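Local coordinates for protein TBC1 domain family member 22A (Homo sapiens, PDB 2QFZ) that probably acts, through its all-helical TBC domain, as a GTPase-activating protein for Rab-family small GTPases, at residues 106-109 with 110-114; 181-184 with 185-189; 233-237 with 238-242; 253-257 with 258-262. All coordinates share one frame; numbering follows the deposited sequence. Where two conformers were deposited one is given.

Interaction 1 of 4, residues 106-109 with 110-114; sequences RQIH and IDIPR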
loop_
_atom_site.group_PDB
_atom_site.type_symbol
_atom_site.label_atom_id
_atom_site.label_comp_id
_atom_site.label_asym_id
_atom_site.label_seq_id
_atom_site.Cartn_x
_atom_site.Cartn_y
_atom_site.Cartn_z
ATOM N N ARG A 106 6.964 -1.628 22.466
ATOM C CA ARG A 106 6.502 -0.340 23.000
ATOM C C ARG A 106 6.286 0.652 21.878
ATOM O O ARG A 106 5.261 1.355 21.871
ATOM C CB ARG A 106 7.465 0.259 24.041
ATOM C CG ARG A 106 6.841 1.464 24.798
ATOM C CD ARG A 106 7.830 2.184 25.747
ATOM N NE ARG A 106 7.134 3.203 26.554
ATOM C CZ ARG A 106 7.071 4.507 26.270
ATOM N NH1 ARG A 106 7.669 5.005 25.191
ATOM N NH2 ARG A 106 6.399 5.325 27.072
ATOM N N GLN A 107 7.228 0.723 20.927
ATOM C CA GLN A 107 7.018 1.554 19.733
ATOM C C GLN A 107 5.706 1.191 19.000
ATOM O O GLN A 107 4.916 2.086 18.619
ATOM C CB GLN A 107 8.224 1.458 18.790
ATOM C CG GLN A 107 9.470 2.236 19.261
ATOM C CD GLN A 107 10.565 2.258 18.206
ATOM O OE1 GLN A 107 10.575 3.126 17.318
ATOM N NE2 GLN A 107 11.482 1.287 18.277
ATOM N N ILE A 108 5.445 -0.110 18.829
ATOM C CA ILE A 108 4.240 -0.569 18.105
ATOM C C ILE A 108 2.965 -0.252 18.900
ATOM O O ILE A 108 1.954 0.136 18.311
ATOM C CB ILE A 108 4.305 -2.090 17.738
ATOM C CG1 ILE A 108 5.444 -2.357 16.758
ATOM C CG2 ILE A 108 2.942 -2.597 17.207
ATOM C CD1 ILE A 108 5.955 -3.833 16.730
ATOM N N HIS A 109 3.033 -0.387 20.228
ATOM C CA HIS A 109 1.882 -0.107 21.131
ATOM C C HIS A 109 1.483 1.362 21.145
ATOM O O HIS A 109 0.330 1.695 21.402
ATOM C CB HIS A 109 2.209 -0.551 22.575
ATOM C CG HIS A 109 1.001 -0.847 23.426
ATOM N ND1 HIS A 109 -0.229 -0.252 23.226
ATOM C CD2 HIS A 109 0.848 -1.667 24.496
ATOM C CE1 HIS A 109 -1.087 -0.698 24.128
ATOM N NE2 HIS A 109 -0.460 -1.561 24.909
ATOM N N ILE A 110 2.433 2.250 20.870
ATOM C CA ILE A 110 2.158 3.688 20.815
ATOM C C ILE A 110 1.533 4.121 19.491
ATOM O O ILE A 110 0.618 4.951 19.461
ATOM C CB ILE A 110 3.445 4.487 21.058
ATOM C CG1 ILE A 110 3.850 4.357 22.537
ATOM C CG2 ILE A 110 3.264 5.970 20.666
ATOM C CD1 ILE A 110 5.343 4.568 22.783
ATOM N N ASP A 111 2.039 3.566 18.401
ATOM C CA ASP A 111 1.586 3.916 17.053
ATOM C C ASP A 111 0.252 3.300 16.683
ATOM O O ASP A 111 -0.610 4.007 16.177
ATOM C CB ASP A 111 2.616 3.485 16.008
ATOM C CG ASP A 111 3.918 4.299 16.082
ATOM O OD1 ASP A 111 3.965 5.326 16.812
ATOM O OD2 ASP A 111 4.886 3.884 15.416
ATOM N N ILE A 112 0.084 1.992 16.920
ATOM C CA ILE A 112 -1.120 1.304 16.439
ATOM C C ILE A 112 -2.374 1.974 16.954
ATOM O O ILE A 112 -3.196 2.390 16.143
ATOM C CB ILE A 112 -1.135 -0.263 16.691
ATOM C CG1 ILE A 112 -0.037 -0.954 15.888
ATOM C CG2 ILE A 112 -2.512 -0.871 16.367
ATOM C CD1 ILE A 112 0.517 -0.164 14.746
ATOM N N PRO A 113 -2.530 2.099 18.299
ATOM C CA PRO A 113 -3.719 2.756 18.881
ATOM C C PRO A 113 -4.167 4.098 18.311
ATOM O O PRO A 113 -5.350 4.401 18.388
ATOM C CB PRO A 113 -3.341 2.890 20.348
ATOM C CG PRO A 113 -2.559 1.639 20.600
ATOM C CD PRO A 113 -1.670 1.565 19.370
ATOM N N ARG A 114 -3.264 4.872 17.726
ATOM C CA ARG A 114 -3.604 6.208 17.216
ATOM C C ARG A 114 -3.529 6.310 15.689
ATOM O O ARG A 114 -3.500 7.426 15.146
ATOM C CB ARG A 114 -2.669 7.297 17.796
ATOM C CG ARG A 114 -1.934 7.005 19.133
ATOM C CD ARG A 114 -0.590 7.789 19.209
ATOM N NE ARG A 114 0.170 7.632 17.966
ATOM C CZ ARG A 114 1.374 8.154 17.717
ATOM N NH1 ARG A 114 1.931 7.939 16.510
ATOM N NH2 ARG A 114 2.030 8.867 18.649
#

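Interaction 2 of 4, residues 181-184 with 185-189; sequences AEVL and CNIEA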
loop_
_atom_site.group_PDB
_atom_site.type_symbol
_atom_site.label_atom_id
_atom_site.label_comp_id
_atom_site.label_asym_id
_atom_site.label_seq_id
_atom_site.Cartn_x
_atom_site.Cartn_y
_atom_site.Cartn_z
ATOM N N ALA A 181 -13.307 -16.786 15.183
ATOM C CA ALA A 181 -11.884 -16.732 15.533
ATOM C C ALA A 181 -10.951 -17.461 14.568
ATOM O O ALA A 181 -9.866 -16.970 14.249
ATOM C CB ALA A 181 -11.680 -17.264 16.963
ATOM N N GLU A 182 -11.347 -18.643 14.136
ATOM C CA GLU A 182 -10.544 -19.467 13.233
ATOM C C GLU A 182 -10.335 -18.730 11.885
ATOM O O GLU A 182 -9.266 -18.763 11.290
ATOM C CB GLU A 182 -11.279 -20.791 13.000
ATOM C CG GLU A 182 -10.404 -22.037 12.905
ATOM C CD GLU A 182 -11.204 -23.303 13.200
ATOM O OE1 GLU A 182 -12.388 -23.345 12.784
ATOM O OE2 GLU A 182 -10.677 -24.241 13.863
ATOM N N VAL A 183 -11.383 -18.055 11.438
ATOM C CA VAL A 183 -11.395 -17.369 10.147
ATOM C C VAL A 183 -10.555 -16.118 10.239
ATOM O O VAL A 183 -9.759 -15.844 9.344
ATOM C CB VAL A 183 -12.818 -16.990 9.720
ATOM C CG1 VAL A 183 -12.772 -15.890 8.625
ATOM C CG2 VAL A 183 -13.583 -18.248 9.255
ATOM N N LEU A 184 -10.731 -15.382 11.337
ATOM C CA LEU A 184 -9.885 -14.207 11.673
ATOM C C LEU A 184 -8.341 -14.504 11.776
ATOM O O LEU A 184 -7.532 -13.689 11.304
ATOM C CB LEU A 184 -10.381 -13.585 12.967
ATOM C CG LEU A 184 -10.498 -12.083 13.142
ATOM C CD1 LEU A 184 -11.304 -11.437 12.020
ATOM C CD2 LEU A 184 -11.116 -11.812 14.518
ATOM N N CYS A 185 -7.933 -15.634 12.383
ATOM C CA CYS A 185 -6.519 -16.071 12.333
ATOM C C CYS A 185 -6.011 -16.319 10.923
ATOM O O CYS A 185 -4.829 -16.056 10.642
ATOM C CB CYS A 185 -6.276 -17.364 13.118
ATOM S SG CYS A 185 -6.652 -17.209 14.812
ATOM N N ASN A 186 -6.875 -16.892 10.077
ATOM C CA ASN A 186 -6.536 -17.154 8.676
ATOM C C ASN A 186 -6.302 -15.855 7.890
ATOM O O ASN A 186 -5.341 -15.748 7.135
ATOM C CB ASN A 186 -7.600 -17.977 7.992
ATOM C CG ASN A 186 -7.515 -19.468 8.345
ATOM O OD1 ASN A 186 -6.623 -19.918 9.083
ATOM N ND2 ASN A 186 -8.439 -20.226 7.810
ATOM N N ILE A 187 -7.176 -14.888 8.107
ATOM C CA ILE A 187 -7.023 -13.546 7.578
ATOM C C ILE A 187 -5.725 -12.892 8.016
ATOM O O ILE A 187 -5.066 -12.276 7.206
ATOM C CB ILE A 187 -8.209 -12.632 7.964
ATOM C CG1 ILE A 187 -9.481 -13.082 7.240
ATOM C CG2 ILE A 187 -7.899 -11.164 7.611
ATOM C CD1 ILE A 187 -10.767 -12.441 7.782
ATOM N N GLU A 188 -5.369 -13.037 9.296
ATOM C CA GLU A 188 -4.151 -12.488 9.852
ATOM C C GLU A 188 -2.914 -13.064 9.174
ATOM O O GLU A 188 -1.975 -12.283 8.823
ATOM C CB GLU A 188 -4.093 -12.651 11.397
ATOM C CG GLU A 188 -2.748 -12.265 12.008
ATOM C CD GLU A 188 -2.634 -12.461 13.518
ATOM O OE1 GLU A 188 -3.645 -12.596 14.172
ATOM O OE2 GLU A 188 -1.503 -12.431 14.056
ATOM N N ALA A 189 -2.900 -14.395 8.957
ATOM C CA ALA A 189 -1.789 -15.056 8.240
ATOM C C ALA A 189 -1.672 -14.536 6.805
ATOM O O ALA A 189 -0.592 -14.225 6.347
ATOM C CB ALA A 189 -1.971 -16.610 8.196
#

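Interaction 3 of 4, residues 233-237 with 238-242; sequences RHLDQ and HEVRY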
loop_
_atom_site.group_PDB
_atom_site.type_symbol
_atom_site.label_atom_id
_atom_site.label_comp_id
_atom_site.label_asym_id
_atom_site.label_seq_id
_atom_site.Cartn_x
_atom_site.Cartn_y
_atom_site.Cartn_z
ATOM N N ARG A 233 10.710 24.841 -9.812
ATOM C CA ARG A 233 11.319 26.115 -9.481
ATOM C C ARG A 233 10.540 26.920 -8.468
ATOM O O ARG A 233 11.134 27.609 -7.639
ATOM C CB ARG A 233 11.533 26.965 -10.741
ATOM C CG ARG A 233 12.403 26.304 -11.759
ATOM C CD ARG A 233 12.830 27.244 -12.856
ATOM N NE ARG A 233 13.775 26.568 -13.730
ATOM C CZ ARG A 233 14.400 27.124 -14.771
ATOM N NH1 ARG A 233 14.186 28.398 -15.094
ATOM N NH2 ARG A 233 15.253 26.383 -15.495
ATOM N N HIS A 234 9.219 26.845 -8.524
ATOM C CA HIS A 234 8.406 27.452 -7.508
ATOM C C HIS A 234 8.715 26.828 -6.112
ATOM O O HIS A 234 8.813 27.548 -5.091
ATOM C CB HIS A 234 6.928 27.309 -7.912
ATOM C CG HIS A 234 5.960 27.942 -6.968
ATOM N ND1 HIS A 234 5.591 29.272 -7.047
ATOM C CD2 HIS A 234 5.258 27.416 -5.938
ATOM C CE1 HIS A 234 4.711 29.535 -6.100
ATOM N NE2 HIS A 234 4.499 28.429 -5.406
ATOM N N LEU A 235 8.894 25.509 -6.047
ATOM C CA LEU A 235 9.222 24.873 -4.734
ATOM C C LEU A 235 10.560 25.436 -4.251
ATOM O O LEU A 235 10.692 25.800 -3.096
ATOM C CB LEU A 235 9.255 23.345 -4.817
ATOM C CG LEU A 235 7.903 22.697 -5.096
ATOM C CD1 LEU A 235 8.057 21.224 -5.328
ATOM C CD2 LEU A 235 6.904 22.945 -4.011
ATOM N N ASP A 236 11.532 25.516 -5.151
ATOM C CA ASP A 236 12.875 26.076 -4.853
ATOM C C ASP A 236 12.800 27.532 -4.458
ATOM O O ASP A 236 13.380 27.952 -3.457
ATOM C CB ASP A 236 13.777 25.936 -6.096
ATOM C CG ASP A 236 15.248 26.385 -5.851
ATOM O OD1 ASP A 236 15.889 25.904 -4.906
ATOM O OD2 ASP A 236 15.784 27.203 -6.655
ATOM N N GLN A 237 12.074 28.309 -5.258
ATOM C CA GLN A 237 11.840 29.740 -4.974
ATOM C C GLN A 237 11.298 29.939 -3.545
ATOM O O GLN A 237 11.674 30.853 -2.851
ATOM C CB GLN A 237 10.884 30.307 -6.052
ATOM C CG GLN A 237 10.707 31.833 -6.071
ATOM C CD GLN A 237 12.035 32.586 -6.275
ATOM O OE1 GLN A 237 12.906 32.159 -7.045
ATOM N NE2 GLN A 237 12.189 33.698 -5.576
ATOM N N HIS A 238 10.415 29.070 -3.093
ATOM C CA HIS A 238 9.791 29.252 -1.764
ATOM C C HIS A 238 10.362 28.333 -0.674
ATOM O O HIS A 238 9.723 28.107 0.335
ATOM C CB HIS A 238 8.274 29.113 -1.917
ATOM C CG HIS A 238 7.700 30.157 -2.810
ATOM N ND1 HIS A 238 7.663 30.019 -4.185
ATOM C CD2 HIS A 238 7.257 31.413 -2.541
ATOM C CE1 HIS A 238 7.192 31.136 -4.716
ATOM N NE2 HIS A 238 6.940 31.996 -3.743
ATOM N N GLU A 239 11.583 27.831 -0.895
ATOM C CA GLU A 239 12.347 27.070 0.085
ATOM C C GLU A 239 11.642 25.802 0.551
ATOM O O GLU A 239 11.824 25.402 1.680
ATOM C CB GLU A 239 12.673 27.947 1.321
ATOM C CG GLU A 239 13.375 29.288 1.002
ATOM C CD GLU A 239 14.862 29.139 0.753
ATOM O OE1 GLU A 239 15.362 27.991 0.787
ATOM O OE2 GLU A 239 15.538 30.171 0.533
ATOM N N VAL A 240 10.830 25.172 -0.289
ATOM C CA VAL A 240 10.305 23.849 0.068
ATOM C C VAL A 240 11.166 22.789 -0.598
ATOM O O VAL A 240 11.317 22.804 -1.824
ATOM C CB VAL A 240 8.795 23.653 -0.319
ATOM C CG1 VAL A 240 8.326 22.240 0.117
ATOM C CG2 VAL A 240 7.920 24.745 0.326
ATOM N N ARG A 241 11.740 21.892 0.222
ATOM C CA ARG A 241 12.538 20.757 -0.242
ATOM C C ARG A 241 11.631 19.549 -0.450
ATOM O O ARG A 241 10.723 19.331 0.330
ATOM C CB ARG A 241 13.597 20.370 0.804
ATOM C CG ARG A 241 14.690 21.401 1.005
ATOM C CD ARG A 241 15.723 20.909 1.959
ATOM N NE ARG A 241 15.261 20.968 3.358
ATOM C CZ ARG A 241 15.104 19.927 4.153
ATOM N NH1 ARG A 241 15.341 18.682 3.728
ATOM N NH2 ARG A 241 14.697 20.128 5.382
ATOM N N TYR A 242 11.887 18.722 -1.461
ATOM C CA TYR A 242 10.982 17.580 -1.667
ATOM C C TYR A 242 10.872 16.675 -0.432
ATOM O O TYR A 242 9.816 16.168 -0.146
ATOM C CB TYR A 242 11.346 16.769 -2.914
ATOM C CG TYR A 242 11.063 17.463 -4.221
ATOM C CD1 TYR A 242 11.876 18.513 -4.669
ATOM C CD2 TYR A 242 10.045 17.014 -5.052
ATOM C CE1 TYR A 242 11.641 19.121 -5.881
ATOM C CE2 TYR A 242 9.797 17.613 -6.279
ATOM C CZ TYR A 242 10.594 18.663 -6.690
ATOM O OH TYR A 242 10.352 19.260 -7.908
#

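Interaction 4 of 4, residues 253-257 with 258-262; sequences LLMRE and VPLRC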
loop_
_atom_site.group_PDB
_atom_site.type_symbol
_atom_site.label_atom_id
_atom_site.label_comp_id
_atom_site.label_asym_id
_atom_site.label_seq_id
_atom_site.Cartn_x
_atom_site.Cartn_y
_atom_site.Cartn_z
ATOM N N LEU A 253 3.628 5.004 1.391
ATOM C CA LEU A 253 3.053 4.693 0.064
ATOM C C LEU A 253 1.759 5.487 -0.238
ATOM O O LEU A 253 0.781 4.936 -0.737
ATOM C CB LEU A 253 2.838 3.194 -0.148
ATOM C CG LEU A 253 4.138 2.374 -0.270
ATOM C CD1 LEU A 253 3.761 0.931 -0.467
ATOM C CD2 LEU A 253 5.081 2.827 -1.423
ATOM N N LEU A 254 1.839 6.802 0.006
ATOM C CA LEU A 254 0.762 7.781 -0.197
ATOM C C LEU A 254 -0.457 7.547 0.660
ATOM O O LEU A 254 -1.432 8.315 0.532
ATOM C CB LEU A 254 0.373 7.920 -1.679
ATOM C CG LEU A 254 1.347 8.774 -2.511
ATOM C CD1 LEU A 254 1.097 8.488 -3.940
ATOM C CD2 LEU A 254 1.218 10.329 -2.181
ATOM N N MET A 255 -0.390 6.578 1.600
ATOM C CA MET A 255 -1.546 6.273 2.432
ATOM C C MET A 255 -1.932 7.374 3.378
ATOM O O MET A 255 -3.070 7.402 3.824
ATOM C CB MET A 255 -1.370 4.996 3.218
ATOM C CG MET A 255 -1.345 3.789 2.364
ATOM S SD MET A 255 -1.296 2.303 3.325
ATOM C CE MET A 255 -2.740 2.497 4.379
ATOM N N ARG A 256 -1.017 8.282 3.718
ATOM C CA ARG A 256 -1.422 9.425 4.573
ATOM C C ARG A 256 -1.931 10.581 3.748
ATOM O O ARG A 256 -2.266 11.595 4.307
ATOM C CB ARG A 256 -0.279 9.915 5.486
ATOM C CG ARG A 256 0.267 8.876 6.483
ATOM C CD ARG A 256 -0.695 8.541 7.645
ATOM N NE ARG A 256 -1.556 7.390 7.317
ATOM C CZ ARG A 256 -2.893 7.370 7.339
ATOM N NH1 ARG A 256 -3.623 8.453 7.680
ATOM N NH2 ARG A 256 -3.509 6.244 7.004
ATOM N N GLU A 257 -1.951 10.460 2.422
ATOM C CA GLU A 257 -2.341 11.584 1.568
ATOM C C GLU A 257 -3.710 11.374 0.934
ATOM O O GLU A 257 -4.327 12.334 0.507
ATOM C CB GLU A 257 -1.316 11.869 0.469
ATOM C CG GLU A 257 0.123 11.585 0.833
ATOM C CD GLU A 257 0.571 12.284 2.101
ATOM O OE1 GLU A 257 0.096 13.420 2.372
ATOM O OE2 GLU A 257 1.406 11.692 2.831
ATOM N N VAL A 258 -4.188 10.136 0.897
ATOM C CA VAL A 258 -5.482 9.818 0.279
ATOM C C VAL A 258 -6.278 8.858 1.154
ATOM O O VAL A 258 -5.699 8.141 2.019
ATOM C CB VAL A 258 -5.321 9.193 -1.108
ATOM C CG1 VAL A 258 -4.598 10.134 -2.066
ATOM C CG2 VAL A 258 -4.619 7.804 -0.997
ATOM N N PRO A 259 -7.613 8.854 0.980
ATOM C CA PRO A 259 -8.434 7.935 1.756
ATOM C C PRO A 259 -8.149 6.424 1.441
ATOM O O PRO A 259 -7.690 6.084 0.364
ATOM C CB PRO A 259 -9.867 8.315 1.348
ATOM C CG PRO A 259 -9.777 9.605 0.638
ATOM C CD PRO A 259 -8.417 9.763 0.134
ATOM N N LEU A 260 -8.443 5.551 2.391
ATOM C CA LEU A 260 -8.140 4.114 2.268
ATOM C C LEU A 260 -8.759 3.456 1.058
ATOM O O LEU A 260 -8.141 2.607 0.422
ATOM C CB LEU A 260 -8.547 3.364 3.557
ATOM C CG LEU A 260 -8.223 1.845 3.588
ATOM C CD1 LEU A 260 -6.694 1.564 3.312
ATOM C CD2 LEU A 260 -8.683 1.220 4.906
ATOM N N ARG A 261 -9.991 3.836 0.734
ATOM C CA ARG A 261 -10.650 3.330 -0.430
ATOM C C ARG A 261 -9.851 3.672 -1.679
ATOM O O ARG A 261 -9.824 2.904 -2.659
ATOM C CB ARG A 261 -12.061 3.908 -0.520
ATOM C CG ARG A 261 -12.105 5.475 -0.607
ATOM C CD ARG A 261 -13.490 6.011 -0.886
ATOM N NE ARG A 261 -13.443 7.472 -1.069
ATOM C CZ ARG A 261 -13.368 8.330 -0.065
ATOM N NH1 ARG A 261 -13.379 7.910 1.172
ATOM N NH2 ARG A 261 -13.318 9.626 -0.289
ATOM N N CYS A 262 -9.184 4.826 -1.666
ATOM C CA CYS A 262 -8.311 5.170 -2.780
ATOM C C CYS A 262 -7.029 4.317 -2.826
ATOM O O CYS A 262 -6.557 3.965 -3.901
ATOM C CB CYS A 262 -7.977 6.670 -2.727
ATOM S SG CYS A 262 -9.449 7.659 -3.007
#

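Interaction 1 of 4, residues 106-109 with 110-114
Ile108 and Ile112 lie side by side on successive turns of helix 102-111 and its 3-10 continuation, pointing the same way, with Ile108 CG2 3.6 Å from Ile112 CG1. With Ile112 CG1 beside its backbone N (chi1 -65°), the branch folds back over Ile108 O. The pair faces helix 124-140. Ile110 faces another way: its CD1 stands 3.3 Å from Arg106 O and over one face of the guanidinium in the conformer modelled, although Arg106 has two conformations and the latter touch is doubtful. Replacing Ile110 by an alanine removes CG1 and CD1 and would probably cost the Arg106 carbonyl its apolar cover. His109 and Pro113 cross at about a right angle, Pro113 CG lying near the edge of the imidazole, 4.0 Å from His109 ND1. Ile112 N to Ile108 O, 3.0 Å at 168°, is a straight backbone bond just before the proline. The sequence fits the IxxDxxR motif of TBC domains, whose arginine, here Arg114, is the arginine finger in relatives. Asp111 OD2 bonds to Tyr146 OH, while Arg114 NH1 lies 3.3 Å from Asp111 OD1, an out-of-plane pairing that attracts through charge alone and probably restrains the guanidinium only loosely.

Interaction 2 of 4, residues 181-184 with 185-189
Val183 O receives the N-H of Ile187 at 3.0 Å, a nearly straight bond of 164° within the first turns of helix 181-200. Ala181 O and Leu184 O likewise accept from Cys185 N and Glu188 N, both tilted out of the carbonyl plane, and Asn186 N reaches Glu182 O at a longer 3.3 Å. On the side chains, Ile187 carries the local packing. Its CG1 sits beside the backbone N (chi1 -69°) and therefore lies back along the preceding turn, 3.5 Å from Val183 O. From there CD1 approaches Val183 CG1 obliquely at 4.1 Å, and Leu184 CD1 more distantly at 4.4 Å. Asn186 folds back similarly, its CG 3.5 Å from Glu182 O. Beyond the helix, Ile187 leans on Phe158, Phe161 and Ile162 of helix 150-162, and Leu184 on Ile162 and on Ile129 of helix 124-140. Glu188 departs in another direction, extended beyond CG, to form a salt bridge with Arg132 through OE1 and a hydrogen bond with Tyr85 OH through OE2. Aliphatic branches thus pack mainly against helix 150-162, while the buried Glu188 carboxylate, engaged through both oxygens, is probably kept ionised by Arg132 and restrained from turning.

Interaction 3 of 4, residues 233-237 with 238-242
His238 turns back onto the end of helix 229-237, its CB and then its CG each lying 3.6 Å from His234 O. Because CG stands beside the backbone N (chi1 -62°), the ring continues in that direction, and ND1 donates a 2.9 Å bond to His234 O, which lies almost in the imidazole plane. His238 N reaches the same oxygen at 3.0 Å from the opposite face of the carbonyl plane, so one acceptor holds both the backbone and the ring. ND1 also stands over the middle of the His234 ring, with CE1 beside it, 3.3 Å from His234 CE1; the two planes meet obliquely at 43°. NE2, at the far end, is 4.1 Å from His234 CE1. The helix itself finishes in a Schellman motif: Glu239, with positive phi, is the C-prime residue, Val240 N bonds to Leu235 O at 2.9 Å, and Glu239 N to Asp236 O. Past this turn, Leu235 CD1 makes a CH-pi contact over the phenol face of Tyr242, 4.2 Å from the ring centroid. Tyr242 OH bonds to His232 and its ring packs on helix 211-227, whereas His234 meets helix 293-298, and Leu235, His238 and Val240 rest against helix 302-309.

Interaction 4 of 4, residues 253-257 with 258-262
The connection between helix 242-251 and helix 260-270 turns on Leu254 and Val258, where Val258 N makes a weak bond to Leu254 O, 3.3 Å long and bent to 130°. The same oxygen takes a firmer 2.9 Å bond from Glu257 N. That bond closes a type I beta turn with Met255 and Arg256 at its two central positions. Val258 then straightens the chain. Its two methyls part: CG1 lies beside the backbone N (chi1 -60°), 3.4 Å from Glu257 O, while CG2 takes the crowded position between N and the carbonyl carbon and comes to 3.6 Å from Leu254 O. A glycine in place of Val258 removes the whole isopropyl group and would probably take away the apolar cover that CG2 gives Leu254 O, opening a gap at the turn and giving the backbone more freedom there. Pro259 follows as the N-cap of helix 260-270, the step by which this all-helical TBC domain passes from one helix to the next. At the start of that helix Leu260, with CG anti to its N (chi1 -177°), sends CD1 back to Met255 CE at 4.2 Å, so that two apolar ends meet across the loop. Met255 also packs on helix 150-162, where Asp152 forms a salt bridge with Arg256 NE. Glu257 OE2 pairs with Arg248 of the preceding helix, and its backbone oxygen accepts from Thr314 OG1.

In the fold
The four contacts follow one another along the chain as separate local elements of one TBC domain built of helices without strands. Interaction 1 lies on the last turns of helix 102-111 and the residues after it, interaction 2 begins helix 181-200, interaction 3 closes helix 229-237, and interaction 4 leads into helix 260-270. None touches another. Interactions 2 and 3 lie on opposite sides of the chain's centre, their centres about 47 Å apart, whereas the centre of interaction 4 is about 8 Å from it. Helix 124-140 packs against both interactions 1 and 2, and helix 150-162 against both 2 and 4; helix 242-251 runs between interactions 3 and 4. Shared helices thus link the segment carrying the probable arginine finger to interactions 2 and 4.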